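Local coordinates for lipolytic protein G-D-S-L family (Veillonella parvula DSM 2008, PDB 4RW0), which probably hydrolyses ester bonds as a member of the GDSL lipase/acylhydrolase family of SGNH hydrolases, its natural substrate not being established, at residues Thr67-Met73 with Lys102-Gly108; Ile140-Asp144 with Val181-Leu185. All coordinates share one frame; numbering follows the deposited sequence.

Contact 1 of 2, residues Thr67-Met73 with Lys102-Gly108; sequences TRHIFLM and KGMVIIG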
ATOM      1  N   THR A  67      18.371   4.755  -7.759  1.00 30.41           N
ATOM      2  CA  THR A  67      17.031   5.206  -8.142  1.00 34.35           C
ATOM      3  C   THR A  67      15.844   4.319  -7.737  1.00 34.05           C
ATOM      4  O   THR A  67      14.665   4.614  -8.089  1.00 30.28           O
ATOM      5  CB  THR A  67      16.940   5.419  -9.629  1.00 34.52           C
ATOM      6  OG1 THR A  67      17.081   4.156 -10.289  1.00 30.27           O
ATOM      7  CG2 THR A  67      18.020   6.479 -10.060  1.00 37.25           C
ATOM      8  N   ARG A  68      16.115   3.262  -6.981  1.00 27.13           N
ATOM      9  CA  ARG A  68      15.031   2.380  -6.508  1.00 26.33           C
ATOM     10  C   ARG A  68      14.048   3.085  -5.613  1.00 23.68           C
ATOM     11  O   ARG A  68      14.433   3.834  -4.732  1.00 23.16           O
ATOM     12  CB  ARG A  68      15.615   1.154  -5.781  1.00 25.04           C
ATOM     13  CG  ARG A  68      14.600   0.210  -5.131  1.00 23.56           C
ATOM     14  CD  ARG A  68      15.304  -0.782  -4.242  1.00 19.22           C
ATOM     15  NE  ARG A  68      16.106  -1.692  -4.989  1.00 20.68           N
ATOM     16  CZ  ARG A  68      17.388  -1.976  -4.717  1.00 20.55           C
ATOM     17  NH1 ARG A  68      17.996  -1.444  -3.673  1.00 20.23           N
ATOM     18  NH2 ARG A  68      18.011  -2.891  -5.424  1.00 22.55           N
ATOM     19  N   HIS A  69      12.756   2.797  -5.823  1.00 20.56           N
ATOM     20  CA  HIS A  69      11.719   3.118  -4.884  1.00 21.93           C
ATOM     21  C   HIS A  69      11.109   1.851  -4.297  1.00 20.28           C
ATOM     22  O   HIS A  69      11.077   0.783  -4.931  1.00 22.44           O
ATOM     23  CB  HIS A  69      10.627   4.032  -5.571  1.00 23.80           C
ATOM     24  CG  HIS A  69      11.130   5.428  -5.841  1.00 23.18           C
ATOM     25  ND1 HIS A  69      12.008   5.720  -6.870  1.00 27.18           N
ATOM     26  CD2 HIS A  69      10.848   6.614  -5.249  1.00 26.68           C
ATOM     27  CE1 HIS A  69      12.269   7.014  -6.881  1.00 26.50           C
ATOM     28  NE2 HIS A  69      11.602   7.574  -5.888  1.00 28.84           N
ATOM     29  N   ILE A  70      10.659   1.970  -3.084  1.00 19.28           N
ATOM     30  CA  ILE A  70      10.072   0.889  -2.319  1.00 19.50           C
ATOM     31  C   ILE A  70       8.713   1.353  -1.841  1.00 20.18           C
ATOM     32  O   ILE A  70       8.589   2.268  -1.021  1.00 21.46           O
ATOM     33  CB  ILE A  70      10.940   0.462  -1.149  1.00 21.23           C
ATOM     34  CG1 ILE A  70      12.297   0.079  -1.643  1.00 22.15           C
ATOM     35  CG2 ILE A  70      10.306  -0.666  -0.340  1.00 21.45           C
ATOM     36  CD1 ILE A  70      13.332  -0.000  -0.596  1.00 24.46           C
ATOM     37  N   PHE A  71       7.667   0.695  -2.344  1.00 17.72           N
ATOM     38  CA  PHE A  71       6.322   0.986  -1.895  1.00 17.98           C
ATOM     39  C   PHE A  71       5.927   0.074  -0.720  1.00 16.55           C
ATOM     40  O   PHE A  71       6.206  -1.091  -0.786  1.00 20.61           O
ATOM     41  CB  PHE A  71       5.346   0.762  -3.081  1.00 18.76           C
ATOM     42  CG  PHE A  71       3.876   0.768  -2.644  1.00 20.54           C
ATOM     43  CD1 PHE A  71       3.178   1.976  -2.565  1.00 19.57           C
ATOM     44  CD2 PHE A  71       3.257  -0.365  -2.179  1.00 20.44           C
ATOM     45  CE1 PHE A  71       1.886   2.015  -2.148  1.00 18.42           C
ATOM     46  CE2 PHE A  71       1.924  -0.312  -1.734  1.00 19.78           C
ATOM     47  CZ  PHE A  71       1.262   0.905  -1.698  1.00 19.72           C
ATOM     48  N   LEU A  72       5.312   0.585   0.334  1.00 17.53           N
ATOM     49  CA  LEU A  72       4.873  -0.179   1.472  1.00 21.42           C
ATOM     50  C   LEU A  72       3.420   0.211   1.810  1.00 21.15           C
ATOM     51  O   LEU A  72       3.050   1.385   1.878  1.00 22.08           O
ATOM     52  CB  LEU A  72       5.644   0.212   2.749  1.00 25.33           C
ATOM     53  CG  LEU A  72       7.113   0.231   2.633  1.00 31.54           C
ATOM     54  CD1 LEU A  72       7.712   0.736   3.926  1.00 30.18           C
ATOM     55  CD2 LEU A  72       7.509  -1.204   2.348  1.00 33.29           C
HETATM   56  N   MSE A  73       2.650  -0.775   2.153  1.00 20.30           N
HETATM   57  CA  MSE A  73       1.303  -0.533   2.677  1.00 19.57           C
HETATM   58  C   MSE A  73       0.809  -1.742   3.414  1.00 20.68           C
HETATM   59  O   MSE A  73       0.799  -2.876   2.846  1.00 20.49           O
HETATM   60  CB  MSE A  73       0.354  -0.180   1.484  1.00 20.86           C
HETATM   61  CG  MSE A  73      -1.030  -0.030   2.024  1.00 21.80           C
HETATM   62 SE   MSE A  73      -2.302   0.562   0.563  1.00 24.75          SE
HETATM   63  CE  MSE A  73      -2.283  -0.996  -0.690  1.00 22.19           C
ATOM     64  N   LYS A 102      17.477   1.041   1.767  1.00 25.22           N
ATOM     65  CA  LYS A 102      17.742   0.419   0.453  1.00 26.99           C
ATOM     66  C   LYS A 102      17.087   1.108  -0.728  1.00 24.41           C
ATOM     67  O   LYS A 102      17.299   0.734  -1.874  1.00 24.47           O
ATOM     68  CB  LYS A 102      17.247  -1.053   0.461  1.00 31.58           C
ATOM     69  CG  LYS A 102      17.911  -1.897   1.549  1.00 32.53           C
ATOM     70  CD  LYS A 102      19.310  -2.230   1.110  1.00 36.35           C
ATOM     71  CE  LYS A 102      20.014  -2.951   2.241  1.00 40.34           C
ATOM     72  NZ  LYS A 102      21.380  -3.213   1.763  1.00 41.85           N
ATOM     73  N   GLY A 103      16.292   2.121  -0.438  1.00 27.65           N
ATOM     74  CA  GLY A 103      15.657   2.882  -1.488  1.00 29.46           C
ATOM     75  C   GLY A 103      14.815   4.032  -0.915  1.00 25.67           C
ATOM     76  O   GLY A 103      14.733   4.238   0.277  1.00 27.73           O
HETATM   77  N   MSE A 104      14.191   4.755  -1.806  1.00 24.86           N
HETATM   78  CA  MSE A 104      13.268   5.873  -1.448  1.00 25.54           C
HETATM   79  C   MSE A 104      11.880   5.294  -1.317  1.00 25.80           C
HETATM   80  O   MSE A 104      11.354   4.664  -2.259  1.00 24.61           O
HETATM   81  CB  MSE A 104      13.358   6.873  -2.610  1.00 25.76           C
HETATM   82  CG  MSE A 104      14.737   7.589  -2.672  1.00 31.13           C
HETATM   83 SE   MSE A 104      14.823   8.708  -4.255  0.54 27.85          SE
HETATM   84  CE  MSE A 104      15.400   7.374  -5.566  1.00 39.21           C
ATOM     85  N   VAL A 105      11.263   5.515  -0.173  1.00 24.78           N
ATOM     86  CA  VAL A 105      10.053   4.872   0.211  1.00 25.62           C
ATOM     87  C   VAL A 105       8.851   5.678  -0.293  1.00 29.00           C
ATOM     88  O   VAL A 105       8.884   6.903  -0.355  1.00 26.44           O
ATOM     89  CB  VAL A 105       9.971   4.763   1.725  1.00 27.64           C
ATOM     90  CG1 VAL A 105       8.624   4.329   2.199  1.00 30.44           C
ATOM     91  CG2 VAL A 105      11.007   3.760   2.251  1.00 31.79           C
ATOM     92  N   ILE A 106       7.828   4.948  -0.675  1.00 22.62           N
ATOM     93  CA  ILE A 106       6.483   5.501  -0.974  1.00 24.16           C
ATOM     94  C   ILE A 106       5.501   4.781  -0.118  1.00 23.17           C
ATOM     95  O   ILE A 106       5.482   3.548  -0.079  1.00 22.25           O
ATOM     96  CB  ILE A 106       6.139   5.323  -2.456  1.00 24.89           C
ATOM     97  CG1 ILE A 106       7.180   5.989  -3.319  1.00 24.38           C
ATOM     98  CG2 ILE A 106       4.746   5.880  -2.710  1.00 23.25           C
ATOM     99  CD1 ILE A 106       7.172   5.533  -4.757  1.00 26.43           C
ATOM    100  N   ILE A 107       4.676   5.543   0.590  1.00 21.97           N
ATOM    101  CA  ILE A 107       3.728   5.006   1.502  1.00 23.42           C
ATOM    102  C   ILE A 107       2.305   4.981   0.915  1.00 26.47           C
ATOM    103  O   ILE A 107       1.871   5.984   0.350  1.00 26.33           O
ATOM    104  CB  ILE A 107       3.680   5.884   2.798  1.00 28.35           C
ATOM    105  CG1 ILE A 107       5.023   5.867   3.503  1.00 31.69           C
ATOM    106  CG2 ILE A 107       2.664   5.363   3.778  1.00 31.40           C
ATOM    107  CD1 ILE A 107       5.115   6.874   4.632  1.00 37.09           C
ATOM    108  N   GLY A 108       1.604   3.853   1.047  1.00 22.71           N
ATOM    109  CA  GLY A 108       0.207   3.771   0.635  1.00 23.27           C
ATOM    110  C   GLY A 108      -0.666   3.814   1.841  1.00 22.78           C
ATOM    111  O   GLY A 108      -0.335   3.222   2.862  1.00 21.86           O
TER

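Contact 2 of 2, residues Ile140-Asp144 with Val181-Leu185; sequences IKVID and VFTRL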
ATOM      1  N   ILE A 140       8.336  12.236   2.394  1.00 33.58           N
ATOM      2  CA  ILE A 140       8.075  10.932   1.752  1.00 33.03           C
ATOM      3  C   ILE A 140       6.792  11.042   0.973  1.00 30.14           C
ATOM      4  O   ILE A 140       5.813  11.503   1.501  1.00 27.89           O
ATOM      5  CB  ILE A 140       7.893   9.858   2.825  1.00 32.91           C
ATOM      6  CG1 ILE A 140       9.220   9.649   3.554  1.00 35.58           C
ATOM      7  CG2 ILE A 140       7.379   8.544   2.246  1.00 31.69           C
ATOM      8  CD1 ILE A 140       9.023   8.936   4.864  1.00 37.43           C
ATOM      9  N   LYS A 141       6.784  10.560  -0.251  1.00 30.72           N
ATOM     10  CA  LYS A 141       5.542  10.529  -1.028  1.00 33.96           C
ATOM     11  C   LYS A 141       4.497   9.570  -0.509  1.00 32.44           C
ATOM     12  O   LYS A 141       4.830   8.515  -0.032  1.00 31.81           O
ATOM     13  CB  LYS A 141       5.862  10.241  -2.464  1.00 39.63           C
ATOM     14  CG  LYS A 141       6.103  11.532  -3.208  1.00 45.75           C
ATOM     15  CD  LYS A 141       6.551  11.234  -4.598  1.00 57.81           C
ATOM     16  CE  LYS A 141       8.038  10.971  -4.612  1.00 63.04           C
ATOM     17  NZ  LYS A 141       8.764  12.245  -4.861  1.00 62.77           N
ATOM     18  N   VAL A 142       3.236  10.006  -0.544  1.00 29.59           N
ATOM     19  CA  VAL A 142       2.090   9.274  -0.081  1.00 31.28           C
ATOM     20  C   VAL A 142       1.085   9.013  -1.236  1.00 31.81           C
ATOM     21  O   VAL A 142       0.798   9.890  -2.043  1.00 29.95           O
ATOM     22  CB  VAL A 142       1.369  10.030   1.037  1.00 35.86           C
ATOM     23  CG1 VAL A 142       0.040   9.392   1.365  1.00 37.05           C
ATOM     24  CG2 VAL A 142       2.223  10.056   2.271  1.00 37.97           C
ATOM     25  N   ILE A 143       0.560   7.797  -1.299  1.00 28.68           N
ATOM     26  CA  ILE A 143      -0.578   7.487  -2.157  1.00 26.50           C
ATOM     27  C   ILE A 143      -1.835   7.227  -1.326  1.00 26.25           C
ATOM     28  O   ILE A 143      -1.943   6.211  -0.621  1.00 26.71           O
ATOM     29  CB  ILE A 143      -0.295   6.277  -3.108  1.00 25.67           C
ATOM     30  CG1 ILE A 143       1.016   6.447  -3.873  1.00 24.41           C
ATOM     31  CG2 ILE A 143      -1.512   6.051  -4.042  1.00 25.40           C
ATOM     32  CD1 ILE A 143       1.477   5.186  -4.622  1.00 24.76           C
ATOM     33  N   ASP A 144      -2.804   8.139  -1.409  1.00 26.07           N
ATOM     34  CA  ASP A 144      -4.007   8.099  -0.550  1.00 26.78           C
ATOM     35  C   ASP A 144      -5.070   7.255  -1.193  1.00 26.45           C
ATOM     36  O   ASP A 144      -6.068   7.792  -1.745  1.00 25.67           O
ATOM     37  CB  ASP A 144      -4.558   9.523  -0.269  1.00 29.24           C
ATOM     38  CG  ASP A 144      -5.732   9.530   0.721  1.00 31.06           C
ATOM     39  OD1 ASP A 144      -6.152   8.499   1.297  1.00 28.87           O
ATOM     40  OD2 ASP A 144      -6.290  10.614   0.943  1.00 37.08           O
ATOM     41  N   VAL A 181       1.511   9.508  -8.648  1.00 28.36           N
ATOM     42  CA  VAL A 181       2.844   9.586  -7.974  1.00 26.15           C
ATOM     43  C   VAL A 181       3.883   8.939  -8.809  1.00 25.45           C
ATOM     44  O   VAL A 181       4.926   9.554  -9.101  1.00 31.03           O
ATOM     45  CB  VAL A 181       2.772   8.884  -6.617  1.00 29.76           C
ATOM     46  CG1 VAL A 181       4.175   8.546  -6.051  1.00 29.23           C
ATOM     47  CG2 VAL A 181       1.977   9.709  -5.650  1.00 29.26           C
ATOM     48  N   PHE A 182       3.627   7.715  -9.308  1.00 24.43           N
ATOM     49  CA  PHE A 182       4.663   6.960 -10.012  1.00 23.51           C
ATOM     50  C   PHE A 182       5.110   7.582 -11.315  1.00 30.44           C
ATOM     51  O   PHE A 182       6.258   7.396 -11.737  1.00 32.36           O
ATOM     52  CB  PHE A 182       4.263   5.496 -10.328  1.00 24.37           C
ATOM     53  CG  PHE A 182       3.994   4.633  -9.121  1.00 23.40           C
ATOM     54  CD1 PHE A 182       4.770   4.726  -7.964  1.00 27.18           C
ATOM     55  CD2 PHE A 182       3.024   3.668  -9.177  1.00 23.97           C
ATOM     56  CE1 PHE A 182       4.523   3.884  -6.880  1.00 27.76           C
ATOM     57  CE2 PHE A 182       2.751   2.845  -8.083  1.00 25.71           C
ATOM     58  CZ  PHE A 182       3.509   2.967  -6.938  1.00 23.58           C
ATOM     59  N   THR A 183       4.194   8.247 -12.000  1.00 32.34           N
ATOM     60  CA  THR A 183       4.487   8.865 -13.280  1.00 35.01           C
ATOM     61  C   THR A 183       5.428  10.073 -13.154  1.00 34.18           C
ATOM     62  O   THR A 183       6.126  10.424 -14.089  1.00 36.53           O
ATOM     63  CB  THR A 183       3.157   9.265 -13.983  1.00 37.50           C
ATOM     64  OG1 THR A 183       2.473   8.063 -14.352  1.00 43.97           O
ATOM     65  CG2 THR A 183       3.430   9.931 -15.213  1.00 44.77           C
ATOM     66  N   ARG A 184       5.441  10.710 -12.011  1.00 37.17           N
ATOM     67  CA  ARG A 184       6.239  11.883 -11.811  1.00 45.79           C
ATOM     68  C   ARG A 184       7.626  11.550 -11.232  1.00 50.09           C
ATOM     69  O   ARG A 184       8.389  12.453 -10.946  1.00 52.25           O
ATOM     70  CB  ARG A 184       5.512  12.829 -10.846  1.00 48.51           C
ATOM     71  CG  ARG A 184       4.282  13.574 -11.372  1.00 59.66           C
ATOM     72  CD  ARG A 184       3.753  14.462 -10.229  1.00 74.04           C
ATOM     73  NE  ARG A 184       2.559  15.265 -10.536  1.00 94.56           N
ATOM     74  CZ  ARG A 184       2.557  16.562 -10.870  1.00102.79           C
ATOM     75  NH1 ARG A 184       3.694  17.249 -10.985  1.00103.73           N
ATOM     76  NH2 ARG A 184       1.402  17.180 -11.111  1.00102.12           N
ATOM     77  N   LEU A 185       7.940  10.276 -11.009  1.00 50.08           N
ATOM     78  CA  LEU A 185       9.276   9.893 -10.553  1.00 51.05           C
ATOM     79  C   LEU A 185      10.213   9.883 -11.768  1.00 57.23           C
ATOM     80  O   LEU A 185      11.355  10.323 -11.635  1.00 51.95           O
ATOM     81  CB  LEU A 185       9.298   8.510  -9.872  1.00 46.64           C
ATOM     82  CG  LEU A 185       8.281   8.260  -8.763  1.00 41.84           C
ATOM     83  CD1 LEU A 185       8.342   6.791  -8.355  1.00 40.07           C
ATOM     84  CD2 LEU A 185       8.499   9.137  -7.551  1.00 40.73           C
TER

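Contact 1 of 2, residues Thr67-Met73 with Lys102-Gly108
Arg68 and Met104 begin a ladder of five backbone hydrogen bonds that runs without a break to Gly108, a worked example of parallel strand pairing. The odd-numbered residues His69 and Phe71 lend no backbone N or O to it; theirs bond to Glu5, Ile7 and Phe9 of strand 4-10. On the facing strand the even-numbered residues do the work: Met104 N reaches Arg68 O at 3.1 Å, Met104 O takes Ile70 N at 2.9 Å, and Ile106 likewise joins Ile70 to Leu72 through its N and O. Gly108 N closes the row on Leu72 O at 3.0 Å. Before the ladder, the Arg68 side chain bends at chi3 (-68°) and brings NH1 to Lys102 O at 2.9 Å, in both the guanidinium and the carbonyl plane. Its NE forms a salt bridge with Glu5 and its NH2 bonds to Val63 O, and three partners thus fix the rotation of this buried group. On the face bearing His69, Met104 lays CB over the imidazole, a CH-pi contact 4.0 Å from the ring centroid, while its selenium approaches obliquely. Ile106 CD1 adds a contact to His69 CB at 3.9 Å. His69 ND1 makes a weak bond back to Thr67 O. On the other face Leu72 CD1 meets Val105 CG1 at 4.1 Å. With helix 85-100 in the connection, the pair forms the beta-alpha-beta crossover characteristic of the alpha/beta/alpha SGNH-hydrolase fold.

Contact 2 of 2, residues Ile140-Asp144 with Val181-Leu185
Val181 packs its two methyl branches against different residues of strand 141-143, an example of a helix end meeting a strand through apolar side-chain packing. Val181 CG1 lies 3.9 Å from Lys141 CD, and Val181 CG2 sits 3.8 Å from Ile143 CG1 while also touching the Val142 carbonyl oxygen. With chi1 at 163°, CG1 stands opposite the backbone N and CG2 opposite the carbonyl carbon, which puts one methyl by Lys141 and the other by Ile143. No hydrogen bond crosses between the segments. Ile143 carries the deeper half of the contact: its CG1 branch crosses the Val181 side chain obliquely, and its CD1 goes on to Phe182 CZ at 3.8 Å, the isoleucine and phenylalanine side chains meeting at about a right angle. At the more exposed end the aliphatic part of Lys141 slides past Leu185 in the opposite direction, bringing CE to 3.5 Å from Leu185 CD2, a tight carbon contact. Bends at chi3 and chi4 turn the lysine chain there, so that methylenes rather than the ammonium group do most of the touching.

A type I turn from Phe182 to Leu185, closed by a weak Leu185 N to Phe182 O bond, brings the last residue of the chain back beside Val181; just before it Arg184 N bonds to Val181 O at 3.2 Å. The Phe182 ring also meets Phe38 edge-to-face. Backbone bonds from Lys141 and Ile143 to Ile107 hold the strand, and Asp144, at the N-cap of helix 145-154, caps a backbone N with its side chain, its OD2 also bonding to Thr147 OG1. Strand 141-143 is one of the sheet's two edge strands, beside 104-108; helix 120-138 packs on Val142, while the end of helix 168-182 and the C-terminal turn lie against Lys141 and Ile143, reaching on to Ile106 and Ile6.

Overall arrangement
From the N terminus, strands 4-10 and 36-40 precede both contacts. Contact 1 then closes the largely helical connection between 67-73 and 102-108, and contact 2 opens only afterwards, closing a second one between 140-144 and the end of the chain. The two are therefore in series, neither nested nor crossed, yet their centres lie about 10 Å apart and they touch: Ile107 O is 2.8 Å from Ile143 N, probably hydrogen-bonded. Contact 1 unites two inner strands of the parallel sheet, whereas contact 2 fastens the C-terminal helix to one of its edge strands. Leu185 links them further, touching both His69 and Ile106 of contact 1.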